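Local coordinates for putative uncharacterized protein (Mycobacterium avium, PDB 2Z6V), which is of unknown function but probably transfers a sulfuryl group from the donor PAPS to an acceptor that has not been identified, at residues A[107-112]-A[267-272]; A[318-323]-A[404-409]; A[39-44]-A[87-92]. All blocks are in the same frame, centred on the assembly; numbering follows the deposited sequence.

Contact 1. Residues A[107-112]-A[267-272]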
# COMPACT_ATOMS: atom_id res chain seq x y z
N ARG A 107 -7.83 -16.46 7.61
CA ARG A 107 -6.57 -16.78 6.97
C ARG A 107 -6.27 -15.96 5.72
O ARG A 107 -6.00 -16.52 4.66
CB ARG A 107 -6.56 -18.27 6.64
CG ARG A 107 -6.75 -19.14 7.86
CD ARG A 107 -6.89 -20.61 7.51
NE ARG A 107 -6.89 -21.44 8.70
CZ ARG A 107 -7.10 -22.75 8.71
NH1 ARG A 107 -7.09 -23.43 9.85
NH2 ARG A 107 -7.34 -23.39 7.57
N PRO A 108 -6.31 -14.63 5.84
CA PRO A 108 -6.03 -13.79 4.69
C PRO A 108 -4.60 -13.98 4.20
O PRO A 108 -3.67 -14.12 4.99
CB PRO A 108 -6.27 -12.38 5.23
CG PRO A 108 -5.89 -12.51 6.67
CD PRO A 108 -6.55 -13.82 7.05
N LEU A 109 -4.43 -14.00 2.89
CA LEU A 109 -3.12 -14.15 2.28
C LEU A 109 -2.57 -12.73 2.22
O LEU A 109 -3.15 -11.89 1.55
CB LEU A 109 -3.30 -14.74 0.88
CG LEU A 109 -2.13 -15.43 0.20
CD1 LEU A 109 -1.44 -16.39 1.16
CD2 LEU A 109 -2.66 -16.16 -1.03
N ILE A 110 -1.48 -12.47 2.93
CA ILE A 110 -0.91 -11.12 2.97
C ILE A 110 0.55 -11.00 2.56
O ILE A 110 1.42 -11.66 3.13
CB ILE A 110 -1.04 -10.53 4.40
CG1 ILE A 110 -2.49 -10.63 4.88
CG2 ILE A 110 -0.60 -9.07 4.40
CD1 ILE A 110 -2.74 -10.02 6.26
N VAL A 111 0.82 -10.14 1.58
CA VAL A 111 2.19 -9.92 1.08
C VAL A 111 2.82 -8.70 1.76
O VAL A 111 2.24 -7.62 1.76
CB VAL A 111 2.21 -9.71 -0.45
CG1 VAL A 111 3.64 -9.47 -0.93
CG2 VAL A 111 1.60 -10.91 -1.16
N LEU A 112 4.01 -8.88 2.32
CA LEU A 112 4.69 -7.79 3.02
C LEU A 112 6.19 -7.81 2.73
O LEU A 112 6.69 -8.71 2.05
CB LEU A 112 4.46 -7.93 4.52
CG LEU A 112 4.84 -9.29 5.14
CD1 LEU A 112 6.34 -9.33 5.42
CD2 LEU A 112 4.06 -9.51 6.43
N ARG A 267 -1.72 -15.74 6.66
CA ARG A 267 -0.70 -16.50 5.96
C ARG A 267 0.18 -15.43 5.31
O ARG A 267 -0.19 -14.79 4.33
CB ARG A 267 -1.36 -17.41 4.93
CG ARG A 267 -2.18 -18.48 5.62
CD ARG A 267 -2.82 -19.43 4.65
NE ARG A 267 -3.93 -18.82 3.92
CZ ARG A 267 -4.79 -19.51 3.19
NH1 ARG A 267 -4.67 -20.83 3.09
NH2 ARG A 267 -5.78 -18.88 2.55
N LEU A 268 1.36 -15.25 5.90
CA LEU A 268 2.31 -14.23 5.48
C LEU A 268 3.28 -14.57 4.36
O LEU A 268 4.14 -15.45 4.49
CB LEU A 268 3.09 -13.78 6.71
CG LEU A 268 2.26 -13.43 7.95
CD1 LEU A 268 3.18 -13.24 9.15
CD2 LEU A 268 1.44 -12.17 7.70
N ILE A 269 3.14 -13.85 3.25
CA ILE A 269 4.03 -14.04 2.11
C ILE A 269 5.03 -12.90 2.19
O ILE A 269 4.67 -11.75 2.00
CB ILE A 269 3.29 -13.93 0.76
CG1 ILE A 269 2.23 -15.02 0.65
CG2 ILE A 269 4.28 -14.03 -0.38
CD1 ILE A 269 1.42 -14.94 -0.61
N TRP A 270 6.28 -13.22 2.50
CA TRP A 270 7.33 -12.22 2.60
C TRP A 270 7.98 -12.09 1.21
O TRP A 270 8.51 -13.07 0.67
CB TRP A 270 8.37 -12.68 3.63
CG TRP A 270 9.34 -11.63 4.08
CD1 TRP A 270 9.76 -10.54 3.37
CD2 TRP A 270 10.08 -11.61 5.31
NE1 TRP A 270 10.71 -9.84 4.08
CE2 TRP A 270 10.93 -10.48 5.28
CE3 TRP A 270 10.11 -12.45 6.43
CZ2 TRP A 270 11.80 -10.16 6.33
CZ3 TRP A 270 10.97 -12.13 7.49
CH2 TRP A 270 11.81 -11.00 7.42
N ALA A 271 7.92 -10.89 0.63
CA ALA A 271 8.49 -10.64 -0.70
C ALA A 271 9.93 -10.14 -0.57
O ALA A 271 10.19 -9.19 0.16
CB ALA A 271 7.65 -9.62 -1.45
N HIS A 272 10.84 -10.77 -1.30
CA HIS A 272 12.25 -10.40 -1.24
C HIS A 272 12.84 -9.89 -2.54
O HIS A 272 12.36 -10.20 -3.64
CB HIS A 272 13.09 -11.60 -0.78
CG HIS A 272 12.68 -12.15 0.55
ND1 HIS A 272 12.92 -11.48 1.73
CD2 HIS A 272 12.03 -13.29 0.89
CE1 HIS A 272 12.43 -12.18 2.74
NE2 HIS A 272 11.89 -13.28 2.25
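Strands 109-112 and 267-272 pair in parallel at the heart of the five-stranded sheet of the sulfotransferase alpha/beta fold: 109-113 is the middle strand, and 267-272 separates it from 331-335. In this family the middle strand leads into a P-loop-like loop for the 5'-phosphosulfate of PAPS, probably so here as well. The ladder runs from R267 N to P108 O through I110 N to R267 O, I269 N to I110 O and L112 N to I269 O. It ends with A271 N on L112 O at 2.9 Å, almost straight at the hydrogen (177°). L109, V111 and I269 lie on one sheet face, where the CD1 methyls of L109 and I269 meet at 3.7 Å; branched aliphatic residues suit this buried layer. R267, at its edge, bends at chi3 (-72°), which turns NE and NH2 back to R107 O in two weak bonds, with R107 CB over one guanidinium face. NH2 also has a long, weak ion pair with E356. On the other face, beside helix 256-262, L268 CD2 touches L112 CD2. The second methyl of that leucine, L112 CD1, makes a CH-pi contact 4.2 Å from the centroid of the W270 five-membered ring, 19° off its normal.

Contact 2. Residues A[318-323]-A[404-409]; sequences RPLRAR and DTFDIE
L320 and R323, one helical turn apart on helix 301-326, reach across to T405 and F406 at the C-terminal end of helix 392-405. In L320 CG stands anti to the carbonyl carbon (chi1 -87°), and of its two methyls it is CD2 that comes within touch of both opposing residues. That single methyl lies 4.0 Å from T405 CG2 and equally 4.0 Å from F406 CE2, an apolar meeting that suits a leucine, whose branch comes late enough to bridge the gap between the backbones. R323 takes another course. Its CG is anti to the backbone N (chi1 169°) and the chain stays extended as far as NE, bringing its outer end beside the CZ corner of the phenyl ring: CD is 3.8 Å and NE 3.7 Å from F406 CZ. Beyond NE the guanidinium is turned until its plane is 74° from that of the ring, so the two groups do not stack flat. The charge is paired with D328, to which NE forms a salt bridge.

The setting is a helix end packed on a helix flank at the margin of the sulfotransferase fold. F406 is the first residue to leave helical backbone angles, and an inverse gamma turn centred on D407 follows. The F406 ring reaches back to strand 267-272, meeting W270 edge-to-face and the ring of H272. A phenylalanine serves both sides here, being flat, apolar and long. T405 OG1 sits over the centre of one face of the F406 ring, 3.3 Å above its plane, and the same oxygen lies over one face of the R323 guanidinium, 4.2 Å from NH1.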
# COMPACT_ATOMS: atom_id res chain seq x y z
N ARG A 318 11.67 -5.36 11.70
CA ARG A 318 10.37 -5.62 12.32
C ARG A 318 9.94 -7.05 12.01
O ARG A 318 9.63 -7.82 12.92
CB ARG A 318 9.31 -4.63 11.83
CG ARG A 318 9.37 -3.27 12.49
CD ARG A 318 9.22 -3.40 14.00
NE ARG A 318 9.31 -2.11 14.68
CZ ARG A 318 8.40 -1.14 14.57
NH1 ARG A 318 7.32 -1.31 13.81
NH2 ARG A 318 8.57 -0.00 15.23
N PRO A 319 9.92 -7.43 10.72
CA PRO A 319 9.51 -8.80 10.40
C PRO A 319 10.55 -9.84 10.81
O PRO A 319 10.19 -10.97 11.13
CB PRO A 319 9.26 -8.74 8.89
CG PRO A 319 10.20 -7.69 8.44
CD PRO A 319 10.06 -6.63 9.49
N LEU A 320 11.83 -9.48 10.82
CA LEU A 320 12.85 -10.45 11.23
C LEU A 320 12.62 -10.87 12.69
O LEU A 320 12.72 -12.06 13.02
CB LEU A 320 14.26 -9.88 11.05
CG LEU A 320 14.82 -10.10 9.64
CD1 LEU A 320 16.03 -9.21 9.39
CD2 LEU A 320 15.17 -11.57 9.46
N ARG A 321 12.32 -9.91 13.55
CA ARG A 321 12.07 -10.20 14.96
C ARG A 321 10.82 -11.06 15.11
O ARG A 321 10.80 -12.00 15.91
CB ARG A 321 11.89 -8.91 15.76
CG ARG A 321 13.14 -8.04 15.86
CD ARG A 321 14.34 -8.82 16.41
NE ARG A 321 15.38 -8.96 15.40
CZ ARG A 321 15.90 -10.12 15.00
NH1 ARG A 321 15.48 -11.26 15.52
NH2 ARG A 321 16.83 -10.14 14.06
N ALA A 322 9.77 -10.73 14.36
CA ALA A 322 8.51 -11.48 14.44
C ALA A 322 8.70 -12.92 13.99
O ALA A 322 8.10 -13.83 14.54
CB ALA A 322 7.46 -10.80 13.58
N ARG A 323 9.55 -13.10 12.98
CA ARG A 323 9.85 -14.42 12.44
C ARG A 323 10.62 -15.26 13.46
O ARG A 323 10.40 -16.46 13.61
CB ARG A 323 10.66 -14.28 11.15
CG ARG A 323 11.27 -15.56 10.61
CD ARG A 323 11.94 -15.31 9.28
NE ARG A 323 12.58 -16.52 8.74
CZ ARG A 323 13.70 -17.04 9.22
NH1 ARG A 323 14.31 -16.46 10.24
NH2 ARG A 323 14.20 -18.15 8.69
N ASP A 404 21.83 -12.34 5.25
CA ASP A 404 22.41 -13.55 5.80
C ASP A 404 21.38 -14.65 6.04
O ASP A 404 21.69 -15.83 5.90
CB ASP A 404 23.13 -13.24 7.11
CG ASP A 404 23.81 -14.45 7.68
OD1 ASP A 404 24.72 -14.98 7.01
OD2 ASP A 404 23.44 -14.87 8.80
N THR A 405 20.16 -14.26 6.40
CA THR A 405 19.14 -15.26 6.65
C THR A 405 18.36 -15.66 5.39
O THR A 405 17.83 -16.77 5.32
CB THR A 405 18.16 -14.79 7.76
OG1 THR A 405 16.81 -14.87 7.29
CG2 THR A 405 18.47 -13.37 8.18
N PHE A 406 18.31 -14.78 4.40
CA PHE A 406 17.58 -15.06 3.16
C PHE A 406 18.51 -15.06 1.96
O PHE A 406 19.31 -14.14 1.77
CB PHE A 406 16.47 -14.02 2.96
CG PHE A 406 15.41 -14.07 4.02
CD1 PHE A 406 14.59 -15.19 4.15
CD2 PHE A 406 15.22 -13.00 4.89
CE1 PHE A 406 13.61 -15.24 5.13
CE2 PHE A 406 14.24 -13.04 5.88
CZ PHE A 406 13.43 -14.16 6.00
N ASP A 407 18.40 -16.10 1.14
CA ASP A 407 19.24 -16.26 -0.04
C ASP A 407 18.74 -15.41 -1.21
O ASP A 407 18.06 -15.91 -2.11
CB ASP A 407 19.28 -17.74 -0.43
CG ASP A 407 20.14 -18.00 -1.65
OD1 ASP A 407 21.31 -17.56 -1.66
OD2 ASP A 407 19.63 -18.66 -2.59
N ILE A 408 19.11 -14.13 -1.20
CA ILE A 408 18.68 -13.21 -2.25
C ILE A 408 19.72 -12.99 -3.34
O ILE A 408 20.88 -12.67 -3.07
CB ILE A 408 18.31 -11.84 -1.65
CG1 ILE A 408 17.16 -12.00 -0.66
CG2 ILE A 408 17.95 -10.86 -2.77
CD1 ILE A 408 16.73 -10.72 0.01
N GLU A 409 19.28 -13.16 -4.58
CA GLU A 409 20.13 -13.00 -5.75
C GLU A 409 20.28 -11.50 -6.06
O GLU A 409 19.34 -10.86 -6.49
CB GLU A 409 19.50 -13.73 -6.93
CG GLU A 409 20.40 -13.92 -8.14
CD GLU A 409 19.88 -15.03 -9.05
OE1 GLU A 409 19.71 -16.17 -8.56
OE2 GLU A 409 19.64 -14.75 -10.25

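Contact 3. Residues A[39-44]-A[87-92]; sequences QRTGLS and RLQVHA
Two torsions set up this meeting of T41 and L43 with L88, Q89 and A92: chi1 of T41 is 69°, placing OG1 between the backbone N and the carbonyl carbon, and chi1 of L43 is -59°, sending CG away from its own carbonyl. The first makes an ST turn at the C-terminal end of helix 30-41, because T41 OG1 accepts a bond from L43 N at 3.2 Å with 146° at the hydrogen. The same hydroxyl is bonded to A37 O one turn back, so the threonine ties the last turn of the helix to the segment leaving it. Between T41 and L43, G42 leaves the helix with a positive phi, which favours glycine.

The helix end thus formed packs against the side of the long helix 70-96, in the N-terminal helical part of the protein, at its surface. T41 presents two different groups to it: OG1 is 3.9 Å from L88 CD1, the two side chains crossing at about a right angle, while CG2 touches the amide end of Q89 with NE2 4.0 Å away. Threonine suits the place by having a polar branch for the turn and a methyl for the neighbour. L88 is buried beneath this corner, where it also packs on F34 and A37 of helix 30-41.

L43 settles over the next turn of helix 70-96. Its CB faces L88 CB, and its CD1 lies over L88 O and Q89 CA and reaches A92. Alanine, with one methyl, admits both branches of the leucine: A92 CB is 3.5 Å from L43 CD1 and 3.7 Å from L43 CD2.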
# COMPACT_ATOMS: atom_id res chain seq x y z
N GLN A 39 -19.36 17.61 5.31
CA GLN A 39 -20.10 18.45 4.39
C GLN A 39 -20.28 17.70 3.08
O GLN A 39 -21.40 17.53 2.61
CB GLN A 39 -19.32 19.74 4.17
CG GLN A 39 -20.06 20.87 3.52
CD GLN A 39 -19.21 22.14 3.51
OE1 GLN A 39 -18.79 22.63 4.57
NE2 GLN A 39 -18.95 22.68 2.32
N ARG A 40 -19.17 17.24 2.50
CA ARG A 40 -19.20 16.51 1.23
C ARG A 40 -19.99 15.22 1.28
O ARG A 40 -20.85 14.99 0.44
CB ARG A 40 -17.77 16.20 0.76
CG ARG A 40 -16.95 17.42 0.38
CD ARG A 40 -15.55 17.05 -0.07
NE ARG A 40 -14.77 18.22 -0.45
CZ ARG A 40 -13.50 18.18 -0.83
NH1 ARG A 40 -12.85 17.03 -0.89
NH2 ARG A 40 -12.86 19.30 -1.16
N THR A 41 -19.71 14.37 2.27
CA THR A 41 -20.40 13.08 2.38
C THR A 41 -21.82 13.15 2.94
O THR A 41 -22.62 12.24 2.71
CB THR A 41 -19.62 12.11 3.28
OG1 THR A 41 -19.66 12.58 4.63
CG2 THR A 41 -18.18 12.01 2.83
N GLY A 42 -22.13 14.22 3.68
CA GLY A 42 -23.46 14.35 4.26
C GLY A 42 -23.60 13.49 5.51
O GLY A 42 -24.71 13.21 5.97
N LEU A 43 -22.46 13.06 6.06
CA LEU A 43 -22.42 12.23 7.26
C LEU A 43 -21.56 12.92 8.32
O LEU A 43 -20.59 13.59 7.98
CB LEU A 43 -21.83 10.86 6.93
CG LEU A 43 -22.55 10.03 5.87
CD1 LEU A 43 -21.69 8.84 5.45
CD2 LEU A 43 -23.91 9.58 6.43
N SER A 44 -21.89 12.74 9.59
CA SER A 44 -21.12 13.38 10.65
C SER A 44 -20.67 12.46 11.79
O SER A 44 -19.82 12.84 12.60
CB SER A 44 -21.91 14.57 11.23
OG SER A 44 -23.24 14.19 11.57
N ARG A 87 -13.84 7.16 5.47
CA ARG A 87 -13.93 6.69 6.84
C ARG A 87 -15.36 6.95 7.33
O ARG A 87 -15.97 6.10 7.95
CB ARG A 87 -12.91 7.44 7.70
CG ARG A 87 -12.88 7.07 9.17
CD ARG A 87 -12.40 5.67 9.39
NE ARG A 87 -12.20 5.41 10.81
CZ ARG A 87 -11.11 5.72 11.49
NH1 ARG A 87 -10.08 6.32 10.89
NH2 ARG A 87 -11.03 5.42 12.78
N LEU A 88 -15.88 8.13 7.03
CA LEU A 88 -17.24 8.50 7.42
C LEU A 88 -18.28 7.63 6.72
O LEU A 88 -19.26 7.21 7.34
CB LEU A 88 -17.52 9.97 7.09
CG LEU A 88 -16.78 10.99 7.95
CD1 LEU A 88 -17.01 12.40 7.43
CD2 LEU A 88 -17.26 10.86 9.39
N GLN A 89 -18.05 7.37 5.44
CA GLN A 89 -18.97 6.55 4.65
C GLN A 89 -19.03 5.11 5.14
O GLN A 89 -20.10 4.51 5.20
CB GLN A 89 -18.57 6.60 3.17
CG GLN A 89 -18.74 7.97 2.54
CD GLN A 89 -18.56 7.95 1.03
OE1 GLN A 89 -19.24 7.21 0.32
NE2 GLN A 89 -17.64 8.77 0.54
N VAL A 90 -17.87 4.55 5.50
CA VAL A 90 -17.83 3.17 5.97
C VAL A 90 -18.49 3.02 7.34
O VAL A 90 -19.08 1.98 7.64
CB VAL A 90 -16.37 2.65 6.05
CG1 VAL A 90 -16.33 1.25 6.68
CG2 VAL A 90 -15.75 2.61 4.65
N HIS A 91 -18.38 4.05 8.16
CA HIS A 91 -18.98 4.00 9.49
C HIS A 91 -20.49 4.06 9.41
O HIS A 91 -21.18 3.35 10.15
CB HIS A 91 -18.47 5.15 10.36
CG HIS A 91 -19.11 5.19 11.71
ND1 HIS A 91 -20.18 6.01 11.99
CD2 HIS A 91 -18.90 4.44 12.82
CE1 HIS A 91 -20.60 5.77 13.22
NE2 HIS A 91 -19.85 4.82 13.74
N ALA A 92 -21.02 4.90 8.53
CA ALA A 92 -22.47 5.02 8.38
C ALA A 92 -23.04 3.70 7.89
O ALA A 92 -24.10 3.26 8.35
CB ALA A 92 -22.81 6.15 7.41

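Overall arrangement
Along the chain the three contacts come in series: contact 3 closes first, then contact 1, then contact 2. Contacts 1 and 2 are direct neighbours, with centres 14 Å apart, and touch where W270 of strand 267-272 meets P319 and L320; this joins the core sheet to helix 301-326. Contact 3 stands apart, its centre 32 Å from that of contact 1 and 41 Å from that of contact 2, on the opposite side of the chain's centre from contact 2. Helix 70-96 is nevertheless the element before strand 109-113 in the chain, so the N-terminal helices lead, through a short connection, to the middle strand of the sulfotransferase sheet.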